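DNA ligase (Aquifex aeolicus, PDB 3QWU) is a putative ATP-dependent ligase that probably joins nucleic acid ends through an adenylated intermediate, and that binds adenosine and calcium. Local coordinates at residues A[230-233]-A[234-237]; A[255-258]-A[259-263]; A[277-280]-A[281-285]. All blocks are in the same frame, centred on the assembly; numbering follows the deposited sequence.

From the N-terminal side, contact 1 (230-237) comes first, where strand 227-231 leaves the mixed sheet and turns into helix 233-242. Contact 2 (255-263) follows on helix 254-269, and contact 3 (277-285) on helix 276-299. Each is a continuous stretch, so none closes a long loop. They lie in series, without nesting or crossing. In space they still meet. Asn236 of contact 1 probably hydrogen-bonds Arg261 of contact 2, Leu237 packs on Leu277 and Leu281 of contact 3, and Leu262 of contact 2 reaches the same two leucines. Together they tie the ligase-family sheet to the helices of the C-terminal region. Contacts 2 and 3 also touch the second subunit.

Contact 1 of 3, residues A[230-233]-A[234-237]; sequences YITS and YANL
Thr232 is the N-cap of helix 233-242, and its side chain is bonded to Ala235. Its OG1 accepts a hydrogen bond from Ala235 N at 3.2 Å, with an N-H...O angle of 156°. This oxygen lies between the backbone N and the carbonyl carbon (chi1 59°), which turns it toward the first turn. OG1 also lies in hydrogen-bonding contact with Arg213 O and Glu214 O, which can only share its single proton, so the hydroxyl both accepts and donates. Thr232 O takes Asn236 N at 3.0 Å. Ser233 O takes Leu237 N at 2.8 Å.

The OG1 bond is a side-chain N-cap where strand 227-231 passes into helix 233-242; the other two are the first i to i+4 bonds of the helix. The strand belongs to the mixed sheet of the ligase family domain, and the helix leaves it directly. Tyr234 N, one of the early amides of that helix, is taken by Asn209 OD1 of helix 195-210. Ser233 OG has a weak hydrogen bond to the same Asn209 oxygen.

Asn236 turns its amide back toward Ile231 and Thr232, with CG beside its own backbone N (chi1 -77°). The side chain crosses that of Ile231 at about a right angle. Ile231 CG2 lies 3.6 Å from Asn236 OD1, and the polar partner of that oxygen is Arg261 NH1 in helix 254-269. Asn236 ND2 sits 3.1 Å from Thr232 O, but the angle is poor for a hydrogen bond. The same Ile231 methyl packs against Ala235 CB at 3.7 Å. Ile231 neighbours the adenosine-binding Lys80. The side chain of Ala235 is about 4 Å from the bound calcium ion.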
loop_
_atom_site.group_PDB
_atom_site.type_symbol
_atom_site.label_atom_id
_atom_site.label_comp_id
_atom_site.label_asym_id
_atom_site.label_seq_id
_atom_site.Cartn_x
_atom_site.Cartn_y
_atom_site.Cartn_z
ATOM N N TYR A 230 -17.091 1.051 14.092
ATOM C CA TYR A 230 -16.288 2.246 14.014
ATOM C C TYR A 230 -15.093 2.071 14.953
ATOM O O TYR A 230 -15.263 1.577 16.086
ATOM C CB TYR A 230 -17.139 3.453 14.376
ATOM C CG TYR A 230 -16.389 4.725 14.371
ATOM C CD1 TYR A 230 -15.812 5.230 15.542
ATOM C CD2 TYR A 230 -16.238 5.455 13.178
ATOM C CE1 TYR A 230 -15.090 6.461 15.524
ATOM C CE2 TYR A 230 -15.532 6.650 13.128
ATOM C CZ TYR A 230 -14.944 7.162 14.299
ATOM O OH TYR A 230 -14.219 8.346 14.212
ATOM N N ILE A 231 -13.895 2.459 14.456
ATOM C CA ILE A 231 -12.596 2.220 15.122
ATOM C C ILE A 231 -12.013 3.554 15.647
ATOM O O ILE A 231 -12.155 4.614 15.030
ATOM C CB ILE A 231 -11.616 1.531 14.130
ATOM C CG1 ILE A 231 -12.385 0.400 13.374
ATOM C CG2 ILE A 231 -10.316 0.966 14.802
ATOM C CD1 ILE A 231 -12.703 -1.014 14.083
ATOM N N THR A 232 -11.382 3.503 16.806
ATOM C CA THR A 232 -10.719 4.683 17.353
ATOM C C THR A 232 -9.441 4.978 16.570
ATOM O O THR A 232 -8.872 4.102 15.917
ATOM C CB THR A 232 -10.366 4.483 18.814
ATOM O OG1 THR A 232 -9.483 3.341 18.954
ATOM C CG2 THR A 232 -11.674 4.291 19.669
ATOM N N SER A 233 -8.987 6.222 16.631
ATOM C CA SER A 233 -7.799 6.588 15.914
ATOM C C SER A 233 -6.626 5.904 16.558
ATOM O O SER A 233 -5.744 5.433 15.834
ATOM C CB SER A 233 -7.606 8.079 15.888
ATOM O OG SER A 233 -7.723 8.545 17.166
ATOM N N TYR A 234 -6.653 5.794 17.901
ATOM C CA TYR A 234 -5.633 5.010 18.606
ATOM C C TYR A 234 -5.458 3.598 18.045
ATOM O O TYR A 234 -4.333 3.149 17.765
ATOM C CB TYR A 234 -5.930 4.922 20.091
ATOM C CG TYR A 234 -5.097 3.887 20.840
ATOM C CD1 TYR A 234 -5.453 2.505 20.819
ATOM C CD2 TYR A 234 -3.964 4.272 21.580
ATOM C CE1 TYR A 234 -4.711 1.577 21.505
ATOM C CE2 TYR A 234 -3.206 3.334 22.271
ATOM C CZ TYR A 234 -3.581 2.011 22.231
ATOM O OH TYR A 234 -2.850 1.080 22.926
ATOM N N ALA A 235 -6.551 2.884 17.857
ATOM C CA ALA A 235 -6.434 1.523 17.366
ATOM C C ALA A 235 -5.982 1.513 15.937
ATOM O O ALA A 235 -5.269 0.629 15.530
ATOM C CB ALA A 235 -7.750 0.796 17.497
ATOM N N ASN A 236 -6.456 2.443 15.134
ATOM C CA ASN A 236 -6.007 2.536 13.766
ATOM C C ASN A 236 -4.502 2.773 13.686
ATOM O O ASN A 236 -3.802 2.053 12.995
ATOM C CB ASN A 236 -6.765 3.661 13.006
ATOM C CG ASN A 236 -8.159 3.254 12.618
ATOM O OD1 ASN A 236 -8.361 2.150 12.082
ATOM N ND2 ASN A 236 -9.131 4.140 12.816
ATOM N N LEU A 237 -4.009 3.736 14.466
ATOM C CA LEU A 237 -2.585 3.954 14.568
ATOM C C LEU A 237 -1.792 2.664 14.964
ATOM O O LEU A 237 -0.836 2.291 14.302
ATOM C CB LEU A 237 -2.302 5.085 15.540
ATOM C CG LEU A 237 -2.677 6.453 15.012
ATOM C CD1 LEU A 237 -2.686 7.465 16.163
ATOM C CD2 LEU A 237 -1.751 6.859 13.873
#

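Contact 2 of 3, residues A[255-258]-A[259-263]; sequences YTNR and ILRLV
Asn257 and Arg261, one helical turn apart, make the polar side-chain contact. Asn257 OD1 accepts from Arg261 NH2 at 2.9 Å, and weakly from Arg261 NE at 3.1 Å. One amide oxygen thus bridges two N-H groups on the same edge of the guanidinium. The two planes are almost perpendicular, 86° apart. Asn257 CG stands anti to its backbone N (chi1 -155°), which brings OD1 to the arginine's NE/NH2 edge.

The two arginines bring like charges close, with their guanidinium planes 47° apart. Arg258 runs beside Arg261 in the same direction, and Arg258 NE is 3.7 Å from Arg261 NH1. Arg258 CG lies over one face of the Arg261 guanidinium, 3.6 Å from Arg261 NH1. Arg261 NH2 in turn sits over the centre of the Arg258 guanidinium. Arg258 probably gains some relief from its weak, long ion pair with the calcium ligand Asp239 and a cation-pi contact with Tyr254, while Arg261 also has Arg59 close by.

The apolar contact is Ile259 CD1 at the edge of the Tyr255 ring, 3.9 Å from Tyr255 CD2. Backbone bonds follow the alpha-helical i to i+4 pattern, with Ile259 N to Tyr255 O at 3.2 Å.

Tyr255 also meets Tyr255 of the second subunit. This turn belongs to helix 254-269. Arg261 faces helix 233-242, while Tyr255 and Leu262 pack on helix 276-299.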
loop_
_atom_site.group_PDB
_atom_site.type_symbol
_atom_site.label_atom_id
_atom_site.label_comp_id
_atom_site.label_asym_id
_atom_site.label_seq_id
_atom_site.Cartn_x
_atom_site.Cartn_y
_atom_site.Cartn_z
ATOM N N TYR A 255 -3.219 1.176 2.652
ATOM C CA TYR A 255 -2.833 2.594 2.730
ATOM C C TYR A 255 -4.048 3.436 2.668
ATOM O O TYR A 255 -4.444 4.050 3.666
ATOM C CB TYR A 255 -1.825 3.047 1.622
ATOM C CG TYR A 255 -0.480 2.497 1.912
ATOM C CD1 TYR A 255 -0.015 1.381 1.229
ATOM C CD2 TYR A 255 0.300 3.034 2.938
ATOM C CE1 TYR A 255 1.180 0.818 1.544
ATOM C CE2 TYR A 255 1.520 2.492 3.251
ATOM C CZ TYR A 255 1.954 1.370 2.542
ATOM O OH TYR A 255 3.152 0.776 2.834
ATOM N N THR A 256 -4.632 3.472 1.481
ATOM C CA THR A 256 -5.813 4.250 1.258
ATOM C C THR A 256 -6.873 4.093 2.418
ATOM O O THR A 256 -7.629 5.035 2.723
ATOM C CB THR A 256 -6.393 3.937 -0.162
ATOM O OG1 THR A 256 -7.787 4.280 -0.223
ATOM C CG2 THR A 256 -6.201 2.445 -0.564
ATOM N N ASN A 257 -6.881 2.927 3.080
ATOM C CA ASN A 257 -7.948 2.566 3.989
ATOM C C ASN A 257 -7.718 2.994 5.416
ATOM O O ASN A 257 -8.558 3.654 5.986
ATOM C CB ASN A 257 -8.205 1.068 3.939
ATOM C CG ASN A 257 -9.581 0.731 4.354
ATOM O OD1 ASN A 257 -9.865 0.561 5.542
ATOM N ND2 ASN A 257 -10.488 0.671 3.368
ATOM N N ARG A 258 -6.592 2.613 6.005
ATOM C CA ARG A 258 -6.347 3.012 7.398
ATOM C C ARG A 258 -6.011 4.509 7.571
ATOM O O ARG A 258 -6.342 5.116 8.578
ATOM C CB ARG A 258 -5.352 2.074 8.060
ATOM C CG ARG A 258 -6.072 0.894 8.800
ATOM C CD ARG A 258 -5.157 -0.237 9.143
ATOM N NE ARG A 258 -5.913 -1.421 9.562
ATOM C CZ ARG A 258 -6.470 -2.305 8.742
ATOM N NH1 ARG A 258 -6.362 -2.194 7.413
ATOM N NH2 ARG A 258 -7.153 -3.319 9.271
ATOM N N ILE A 259 -5.431 5.101 6.530
ATOM C CA ILE A 259 -5.160 6.518 6.500
ATOM C C ILE A 259 -6.435 7.327 6.334
ATOM O O ILE A 259 -6.633 8.313 7.041
ATOM C CB ILE A 259 -4.152 6.870 5.371
ATOM C CG1 ILE A 259 -2.799 6.247 5.720
ATOM C CG2 ILE A 259 -4.035 8.352 5.226
ATOM C CD1 ILE A 259 -1.996 5.801 4.531
ATOM N N LEU A 260 -7.282 6.922 5.381
ATOM C CA LEU A 260 -8.600 7.518 5.257
ATOM C C LEU A 260 -9.399 7.443 6.560
ATOM O O LEU A 260 -10.212 8.307 6.821
ATOM C CB LEU A 260 -9.407 6.906 4.092
ATOM C CG LEU A 260 -9.131 7.593 2.729
ATOM C CD1 LEU A 260 -9.798 6.919 1.527
ATOM C CD2 LEU A 260 -9.565 8.993 2.836
ATOM N N ARG A 261 -9.225 6.402 7.350
ATOM C CA ARG A 261 -9.932 6.370 8.638
ATOM C C ARG A 261 -9.454 7.511 9.534
ATOM O O ARG A 261 -10.237 8.190 10.139
ATOM C CB ARG A 261 -9.720 5.062 9.353
ATOM C CG ARG A 261 -10.518 3.916 8.775
ATOM C CD ARG A 261 -9.972 2.584 9.440
ATOM N NE ARG A 261 -10.090 1.404 8.566
ATOM C CZ ARG A 261 -9.745 0.196 8.934
ATOM N NH1 ARG A 261 -9.267 -0.046 10.163
ATOM N NH2 ARG A 261 -9.926 -0.782 8.093
ATOM N N LEU A 262 -8.149 7.715 9.584
ATOM C CA LEU A 262 -7.574 8.781 10.391
ATOM C C LEU A 262 -7.923 10.133 9.778
ATOM O O LEU A 262 -8.356 11.027 10.481
ATOM C CB LEU A 262 -6.065 8.607 10.515
ATOM C CG LEU A 262 -5.311 9.653 11.353
ATOM C CD1 LEU A 262 -5.596 9.527 12.851
ATOM C CD2 LEU A 262 -3.821 9.539 11.093
ATOM N N VAL A 263 -7.798 10.264 8.465
ATOM C CA VAL A 263 -8.086 11.541 7.850
ATOM C C VAL A 263 -9.537 11.957 8.007
ATOM O O VAL A 263 -9.808 13.110 8.334
ATOM C CB VAL A 263 -7.686 11.592 6.359
ATOM C CG1 VAL A 263 -8.029 12.945 5.786
ATOM C CG2 VAL A 263 -6.218 11.376 6.214
#

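Contact 3 of 3, residues A[277-280]-A[281-285]; sequences LYEE and LGRAF
Leu281 N bonds Leu277 O at 2.7 Å, the first of four successive alpha-helical bonds. Gly282 N reaches Tyr278 O at 3.1 Å, Arg283 N reaches Glu279 O, and Ala284 N reaches Glu280 O, the last two both at 2.9 Å. The stretch is alpha-helical, with a weaker bond from Phe285 N to Leu281 O at its end, and is part of helix 276-299.

Glu279 and Arg283 carry the side-chain contact. They sit four residues apart and lie side by side, pointing the same way. Glu279 OE2 forms a salt bridge with Arg283 NE at 2.7 Å, and the N-H...O angle is 171°. The oxygen uses its anti lone pair and lies in the guanidinium plane, at its edge. Only the NE bond is formed between the two groups; the carboxylate is turned 54° from the guanidinium plane. Glu279 CG stands anti to its backbone N (chi1 -163°), and the extended chain carries the acid toward the next turn.

Arg283 NH1 has a second acid, Asp287, a further turn along. The guanidinium also makes a cation-pi contact with Tyr278 of the second subunit. A leucine in place of Arg283 would probably leave Glu279 and Asp287 without their shared positive partner and remove the cation-pi contact with the other subunit.

Leu277 and Leu281 serve another side of the helix, packing on Leu262 of helix 254-269. Phe285 meets Phe285 of the second subunit. Arg283 is thus paired with two acids of its own helix, which probably steadies its charge against the tyrosine ring of the second subunit.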
loop_
_atom_site.group_PDB
_atom_site.type_symbol
_atom_site.label_atom_id
_atom_site.label_comp_id
_atom_site.label_asym_id
_atom_site.label_seq_id
_atom_site.Cartn_x
_atom_site.Cartn_y
_atom_site.Cartn_z
ATOM N N LEU A 277 -1.918 14.123 15.435
ATOM C CA LEU A 277 -2.015 12.913 14.627
ATOM C C LEU A 277 -0.972 12.906 13.487
ATOM O O LEU A 277 -0.584 11.865 13.018
ATOM C CB LEU A 277 -3.401 12.713 14.055
ATOM C CG LEU A 277 -4.487 12.020 14.878
ATOM C CD1 LEU A 277 -3.987 10.725 15.535
ATOM C CD2 LEU A 277 -5.077 12.967 15.929
ATOM N N TYR A 278 -0.480 14.052 13.079
ATOM C CA TYR A 278 0.595 14.048 12.120
ATOM C C TYR A 278 1.778 13.241 12.633
ATOM O O TYR A 278 2.183 12.227 12.024
ATOM C CB TYR A 278 1.024 15.468 11.813
ATOM C CG TYR A 278 0.017 16.267 11.059
ATOM C CD1 TYR A 278 -0.456 15.849 9.826
ATOM C CD2 TYR A 278 -0.476 17.445 11.569
ATOM C CE1 TYR A 278 -1.402 16.609 9.106
ATOM C CE2 TYR A 278 -1.433 18.214 10.862
ATOM C CZ TYR A 278 -1.871 17.794 9.631
ATOM O OH TYR A 278 -2.800 18.532 8.960
ATOM N N GLU A 279 2.332 13.670 13.769
ATOM C CA GLU A 279 3.488 12.996 14.320
ATOM C C GLU A 279 3.150 11.552 14.639
ATOM O O GLU A 279 3.927 10.643 14.366
ATOM C CB GLU A 279 4.042 13.713 15.573
ATOM C CG GLU A 279 5.493 13.266 15.927
ATOM C CD GLU A 279 5.951 13.609 17.347
ATOM O OE1 GLU A 279 5.741 14.768 17.793
ATOM O OE2 GLU A 279 6.550 12.716 18.005
ATOM N N GLU A 280 1.981 11.333 15.208
ATOM C CA GLU A 280 1.594 9.980 15.548
ATOM C C GLU A 280 1.498 9.090 14.311
ATOM O O GLU A 280 2.042 7.964 14.312
ATOM C CB GLU A 280 0.321 9.989 16.397
ATOM C CG GLU A 280 0.578 10.438 17.853
ATOM C CD GLU A 280 -0.656 11.107 18.545
ATOM O OE1 GLU A 280 -1.788 10.716 18.202
ATOM O OE2 GLU A 280 -0.490 12.023 19.441
ATOM N N LEU A 281 0.898 9.573 13.221
ATOM C CA LEU A 281 0.864 8.728 12.014
ATOM C C LEU A 281 2.312 8.369 11.502
ATOM O O LEU A 281 2.572 7.239 11.145
ATOM C CB LEU A 281 -0.073 9.300 10.918
ATOM C CG LEU A 281 -0.029 8.497 9.586
ATOM C CD1 LEU A 281 -0.461 7.026 9.733
ATOM C CD2 LEU A 281 -0.817 9.201 8.462
ATOM N N GLY A 282 3.229 9.339 11.511
ATOM C CA GLY A 282 4.627 9.161 11.174
ATOM C C GLY A 282 5.313 8.124 12.055
ATOM O O GLY A 282 6.036 7.237 11.581
ATOM N N ARG A 283 5.085 8.230 13.360
ATOM C CA ARG A 283 5.628 7.254 14.318
ATOM C C ARG A 283 5.086 5.905 14.123
ATOM O O ARG A 283 5.769 4.950 14.280
ATOM C CB ARG A 283 5.353 7.696 15.757
ATOM C CG ARG A 283 6.295 8.791 16.171
ATOM C CD ARG A 283 6.123 9.150 17.627
ATOM N NE ARG A 283 7.177 10.080 18.016
ATOM C CZ ARG A 283 8.446 9.743 18.258
ATOM N NH1 ARG A 283 8.873 8.463 18.180
ATOM N NH2 ARG A 283 9.310 10.711 18.580
ATOM N N ALA A 284 3.823 5.792 13.819
ATOM C CA ALA A 284 3.290 4.503 13.582
ATOM C C ALA A 284 4.086 3.805 12.458
ATOM O O ALA A 284 4.492 2.682 12.648
ATOM C CB ALA A 284 1.843 4.604 13.269
ATOM N N PHE A 285 4.329 4.446 11.313
ATOM C CA PHE A 285 5.086 3.792 10.250
ATOM C C PHE A 285 6.557 3.710 10.584
ATOM O O PHE A 285 7.197 2.685 10.416
ATOM C CB PHE A 285 4.994 4.544 8.945
ATOM C CG PHE A 285 3.673 4.403 8.231
ATOM C CD1 PHE A 285 3.338 3.222 7.578
ATOM C CD2 PHE A 285 2.812 5.447 8.152
ATOM C CE1 PHE A 285 2.161 3.098 6.905
ATOM C CE2 PHE A 285 1.613 5.289 7.499
ATOM C CZ PHE A 285 1.317 4.115 6.856
#